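Local coordinates for protein serine protease inhibitor (Schistosoma haematobium, PDB 3STO) that probably inhibits serine-type endopeptidases and has the serpin fold, at residues R252-K263 and H379-L390. Residues are numbered along the deposited sequence; the frame is centred on the assembly and turned at random.
Sequences RFTFVIVLPLEK and HPFICFIYDQQL
Arg252 grips the carboxylate of Asp387 side-on, NE to OD1 at 2.9 Å and NH2 to OD2 at 2.9 Å. The two flat groups are turned 59° apart, and the NE bond is the straighter one. The arginine chain runs extended from CG to NE, and its guanidinium reaches across to the carboxylate of Asp387. Asp387 OD1 also accepts from Gln389 N, an Asx turn, and from Leu390 N, which completes an Asx motif; with Arg252 NE this makes three donors on one oxygen. The Gln389 amide stacks over one guanidinium face. Glu103 makes a second salt bridge with Arg252 NH1.

Strands 253-260 and 381-387 run antiparallel. Thr254–Tyr386, Val256–Phe384 and Val258–Ile382 are hydrogen-bonded pairs, and Gln388 N adds a bond to Arg252 O.

On the face of Phe253, Phe255 and Ile257, Cys383 SG meets the Phe255 ring obliquely, 3.6 Å from CZ. On the other face, Val258 CG2 touches the edge of Phe384 at CE2, 3.8 Å away. At the far end the His379 ring lies between Leu259 CD1 and Lys263 CA, both CH-pi contacts, on opposite faces.

The pair is the central part of serpin sheet B. Strand 241-247 flanks 253-260, and strand 392-399 flanks 381-387. Helix 279-283 packs on Phe384 and Tyr386, while Phe194 meets Phe253 edge-to-face from strand 186-197.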
loop_
_atom_site.group_PDB
_atom_site.type_symbol
_atom_site.label_atom_id
_atom_site.label_comp_id
_atom_site.label_asym_id
_atom_site.label_seq_id
_atom_site.Cartn_x
_atom_site.Cartn_y
_atom_site.Cartn_z
ATOM N N ARG A 252 2.449 12.302 12.141
ATOM C CA ARG A 252 1.746 12.482 10.879
ATOM C C ARG A 252 1.020 11.153 10.480
ATOM O O ARG A 252 -0.016 11.141 9.823
ATOM C CB ARG A 252 2.755 12.910 9.799
ATOM C CG ARG A 252 2.325 12.513 8.403
ATOM C CD ARG A 252 3.182 13.149 7.345
ATOM N NE ARG A 252 2.619 12.919 6.017
ATOM C CZ ARG A 252 3.214 13.288 4.887
ATOM N NH1 ARG A 252 4.393 13.894 4.929
ATOM N NH2 ARG A 252 2.634 13.049 3.722
ATOM N N PHE A 253 1.597 10.036 10.886
ATOM C CA PHE A 253 1.043 8.735 10.603
ATOM C C PHE A 253 0.379 8.140 11.850
ATOM O O PHE A 253 0.889 8.270 12.968
ATOM C CB PHE A 253 2.153 7.818 10.077
ATOM C CG PHE A 253 2.829 8.368 8.857
ATOM C CD1 PHE A 253 2.140 8.421 7.636
ATOM C CD2 PHE A 253 4.141 8.854 8.919
ATOM C CE1 PHE A 253 2.754 8.956 6.496
ATOM C CE2 PHE A 253 4.742 9.367 7.806
ATOM C CZ PHE A 253 4.040 9.437 6.589
ATOM N N THR A 254 -0.770 7.497 11.638
ATOM C CA THR A 254 -1.495 6.833 12.716
ATOM C C THR A 254 -2.048 5.488 12.255
ATOM O O THR A 254 -2.292 5.282 11.065
ATOM C CB THR A 254 -2.607 7.736 13.273
ATOM O OG1 THR A 254 -3.192 7.102 14.394
ATOM C CG2 THR A 254 -3.689 8.016 12.243
ATOM N N PHE A 255 -2.178 4.550 13.187
ATOM C CA PHE A 255 -2.733 3.247 12.880
ATOM C C PHE A 255 -4.195 3.254 13.240
ATOM O O PHE A 255 -4.525 3.413 14.400
ATOM C CB PHE A 255 -2.016 2.182 13.680
ATOM C CG PHE A 255 -2.403 0.789 13.323
ATOM C CD1 PHE A 255 -2.107 0.268 12.054
ATOM C CD2 PHE A 255 -2.965 -0.043 14.279
ATOM C CE1 PHE A 255 -2.425 -1.078 11.719
ATOM C CE2 PHE A 255 -3.298 -1.381 13.966
ATOM C CZ PHE A 255 -3.019 -1.888 12.669
ATOM N N VAL A 256 -5.061 3.133 12.238
ATOM C CA VAL A 256 -6.497 3.201 12.418
ATOM C C VAL A 256 -7.074 1.786 12.389
ATOM O O VAL A 256 -6.843 1.060 11.431
ATOM C CB VAL A 256 -7.132 4.092 11.345
ATOM C CG1 VAL A 256 -8.685 4.057 11.429
ATOM C CG2 VAL A 256 -6.586 5.538 11.481
ATOM N N ILE A 257 -7.775 1.391 13.462
ATOM C CA ILE A 257 -8.451 0.097 13.528
ATOM C C ILE A 257 -9.936 0.295 13.428
ATOM O O ILE A 257 -10.509 1.166 14.076
ATOM C CB ILE A 257 -8.100 -0.694 14.792
ATOM C CG1 ILE A 257 -6.573 -0.678 15.009
ATOM C CG2 ILE A 257 -8.664 -2.143 14.743
ATOM C CD1 ILE A 257 -6.192 -0.734 16.487
ATOM N N VAL A 258 -10.554 -0.479 12.548
ATOM C CA VAL A 258 -11.987 -0.410 12.367
ATOM C C VAL A 258 -12.589 -1.731 12.827
ATOM O O VAL A 258 -12.390 -2.764 12.187
ATOM C CB VAL A 258 -12.391 -0.164 10.902
ATOM C CG1 VAL A 258 -13.902 0.002 10.805
ATOM C CG2 VAL A 258 -11.696 1.072 10.355
ATOM N N LEU A 259 -13.313 -1.684 13.943
ATOM C CA LEU A 259 -13.781 -2.898 14.606
ATOM C C LEU A 259 -15.299 -2.971 14.531
ATOM O O LEU A 259 -16.006 -2.122 15.080
ATOM C CB LEU A 259 -13.290 -2.958 16.070
ATOM C CG LEU A 259 -13.522 -4.290 16.798
ATOM C CD1 LEU A 259 -12.693 -5.446 16.172
ATOM C CD2 LEU A 259 -13.220 -4.174 18.286
ATOM N N PRO A 260 -15.808 -3.987 13.829
ATOM C CA PRO A 260 -17.262 -4.210 13.782
ATOM C C PRO A 260 -17.837 -4.377 15.187
ATOM O O PRO A 260 -17.199 -4.971 16.069
ATOM C CB PRO A 260 -17.380 -5.516 13.014
ATOM C CG PRO A 260 -16.122 -5.582 12.193
ATOM C CD PRO A 260 -15.063 -5.028 13.096
ATOM N N LEU A 261 -19.036 -3.852 15.389
ATOM C CA LEU A 261 -19.688 -3.945 16.696
ATOM C C LEU A 261 -20.038 -5.373 17.147
ATOM O O LEU A 261 -20.161 -5.643 18.329
ATOM C CB LEU A 261 -20.879 -2.992 16.773
ATOM C CG LEU A 261 -20.330 -1.559 16.766
ATOM C CD1 LEU A 261 -21.419 -0.503 16.687
ATOM C CD2 LEU A 261 -19.481 -1.350 17.994
ATOM N N GLU A 262 -20.162 -6.310 16.229
ATOM C CA GLU A 262 -20.338 -7.676 16.684
ATOM C C GLU A 262 -19.317 -8.554 15.987
ATOM O O GLU A 262 -18.533 -8.072 15.183
ATOM C CB GLU A 262 -21.758 -8.171 16.432
ATOM C CG GLU A 262 -21.883 -8.955 15.146
ATOM C CD GLU A 262 -22.072 -8.068 13.953
ATOM O OE1 GLU A 262 -23.248 -7.726 13.685
ATOM O OE2 GLU A 262 -21.061 -7.714 13.297
ATOM N N LYS A 263 -19.306 -9.841 16.303
ATOM C CA LYS A 263 -18.202 -10.653 15.848
ATOM C C LYS A 263 -18.485 -11.360 14.526
ATOM O O LYS A 263 -17.595 -11.954 13.951
ATOM C CB LYS A 263 -17.840 -11.682 16.912
ATOM C CG LYS A 263 -18.889 -12.801 17.090
ATOM C CD LYS A 263 -18.570 -13.616 18.336
ATOM C CE LYS A 263 -19.442 -14.836 18.430
ATOM N NZ LYS A 263 -19.017 -15.698 19.585
ATOM N N HIS A 379 -11.854 -10.350 16.902
ATOM C CA HIS A 379 -12.509 -10.897 15.718
ATOM C C HIS A 379 -12.033 -10.050 14.505
ATOM O O HIS A 379 -11.382 -9.019 14.707
ATOM C CB HIS A 379 -14.051 -10.899 15.899
ATOM C CG HIS A 379 -14.618 -9.602 16.389
ATOM N ND1 HIS A 379 -15.273 -8.714 15.565
ATOM C CD2 HIS A 379 -14.643 -9.046 17.635
ATOM C CE1 HIS A 379 -15.680 -7.673 16.278
ATOM N NE2 HIS A 379 -15.319 -7.856 17.536
ATOM N N PRO A 380 -12.334 -10.480 13.261
ATOM C CA PRO A 380 -11.768 -9.806 12.060
ATOM C C PRO A 380 -12.015 -8.293 11.977
ATOM O O PRO A 380 -13.075 -7.762 12.310
ATOM C CB PRO A 380 -12.430 -10.549 10.886
ATOM C CG PRO A 380 -12.664 -11.965 11.473
ATOM C CD PRO A 380 -13.129 -11.676 12.890
ATOM N N PHE A 381 -10.993 -7.587 11.532
ATOM C CA PHE A 381 -11.042 -6.139 11.566
ATOM C C PHE A 381 -10.362 -5.530 10.347
ATOM O O PHE A 381 -9.556 -6.164 9.670
ATOM C CB PHE A 381 -10.366 -5.627 12.831
ATOM C CG PHE A 381 -8.919 -6.052 12.962
ATOM C CD1 PHE A 381 -8.582 -7.321 13.432
ATOM C CD2 PHE A 381 -7.896 -5.188 12.617
ATOM C CE1 PHE A 381 -7.267 -7.697 13.584
ATOM C CE2 PHE A 381 -6.561 -5.568 12.758
ATOM C CZ PHE A 381 -6.245 -6.818 13.248
ATOM N N ILE A 382 -10.675 -4.274 10.094
ATOM C CA ILE A 382 -10.014 -3.544 9.025
ATOM C C ILE A 382 -9.097 -2.491 9.643
ATOM O O ILE A 382 -9.434 -1.852 10.637
ATOM C CB ILE A 382 -11.070 -2.982 8.015
ATOM C CG1 ILE A 382 -11.427 -4.097 7.020
ATOM C CG2 ILE A 382 -10.585 -1.736 7.288
ATOM C CD1 ILE A 382 -12.836 -4.441 7.031
ATOM N N CYS A 383 -7.909 -2.351 9.093
ATOM C CA CYS A 383 -6.999 -1.359 9.621
ATOM C C CYS A 383 -6.249 -0.594 8.518
ATOM O O CYS A 383 -6.181 -1.039 7.361
ATOM C CB CYS A 383 -6.048 -1.981 10.639
ATOM S SG CYS A 383 -4.994 -3.202 9.932
ATOM N N PHE A 384 -5.709 0.566 8.886
ATOM C CA PHE A 384 -5.030 1.435 7.943
ATOM C C PHE A 384 -3.813 2.053 8.581
ATOM O O PHE A 384 -3.795 2.281 9.787
ATOM C CB PHE A 384 -5.947 2.573 7.569
ATOM C CG PHE A 384 -7.263 2.144 6.968
ATOM C CD1 PHE A 384 -7.379 1.941 5.576
ATOM C CD2 PHE A 384 -8.382 2.025 7.760
ATOM C CE1 PHE A 384 -8.576 1.608 4.993
ATOM C CE2 PHE A 384 -9.615 1.672 7.199
ATOM C CZ PHE A 384 -9.713 1.473 5.807
ATOM N N ILE A 385 -2.774 2.302 7.790
ATOM C CA ILE A 385 -1.834 3.331 8.188
ATOM C C ILE A 385 -2.363 4.594 7.531
ATOM O O ILE A 385 -2.473 4.656 6.319
ATOM C CB ILE A 385 -0.450 3.032 7.735
ATOM C CG1 ILE A 385 0.036 1.756 8.408
ATOM C CG2 ILE A 385 0.461 4.256 7.980
ATOM C CD1 ILE A 385 1.332 1.224 7.830
ATOM N N TYR A 386 -2.784 5.562 8.331
ATOM C CA TYR A 386 -3.468 6.731 7.805
ATOM C C TYR A 386 -2.495 7.907 7.817
ATOM O O TYR A 386 -1.771 8.102 8.796
ATOM C CB TYR A 386 -4.704 7.034 8.671
ATOM C CG TYR A 386 -5.476 8.288 8.317
ATOM C CD1 TYR A 386 -6.237 8.359 7.160
ATOM C CD2 TYR A 386 -5.445 9.405 9.147
ATOM C CE1 TYR A 386 -6.951 9.496 6.833
ATOM C CE2 TYR A 386 -6.154 10.558 8.828
ATOM C CZ TYR A 386 -6.906 10.600 7.656
ATOM O OH TYR A 386 -7.630 11.733 7.320
ATOM N N ASP A 387 -2.484 8.674 6.722
ATOM C CA ASP A 387 -1.611 9.848 6.578
ATOM C C ASP A 387 -2.371 11.145 6.868
ATOM O O ASP A 387 -3.315 11.488 6.157
ATOM C CB ASP A 387 -1.010 9.874 5.184
ATOM C CG ASP A 387 0.035 10.972 5.011
ATOM O OD1 ASP A 387 -0.102 12.081 5.591
ATOM O OD2 ASP A 387 0.994 10.717 4.265
ATOM N N GLN A 388 -1.963 11.870 7.914
ATOM C CA GLN A 388 -2.791 12.969 8.432
ATOM C C GLN A 388 -2.617 14.224 7.629
ATOM O O GLN A 388 -3.423 15.146 7.702
ATOM C CB GLN A 388 -2.536 13.241 9.920
ATOM C CG GLN A 388 -2.726 12.015 10.769
ATOM C CD GLN A 388 -3.602 12.261 11.969
ATOM O OE1 GLN A 388 -4.768 12.694 11.854
ATOM N NE2 GLN A 388 -3.053 11.997 13.136
ATOM N N GLN A 389 -1.565 14.248 6.833
ATOM C CA GLN A 389 -1.350 15.373 5.952
ATOM C C GLN A 389 -2.076 15.160 4.613
ATOM O O GLN A 389 -2.883 15.992 4.188
ATOM C CB GLN A 389 0.144 15.586 5.781
ATOM C CG GLN A 389 0.493 16.802 4.985
ATOM C CD GLN A 389 1.959 16.944 4.896
ATOM O OE1 GLN A 389 2.655 16.904 5.933
ATOM N NE2 GLN A 389 2.476 17.044 3.657
ATOM N N LEU A 390 -1.834 14.016 3.979
ATOM C CA LEU A 390 -2.555 13.670 2.767
ATOM C C LEU A 390 -4.026 13.353 3.024
ATOM O O LEU A 390 -4.797 13.240 2.088
ATOM C CB LEU A 390 -1.890 12.490 2.088
ATOM C CG LEU A 390 -0.407 12.663 1.754
ATOM C CD1 LEU A 390 0.101 11.414 1.057
ATOM C CD2 LEU A 390 -0.165 13.886 0.887
#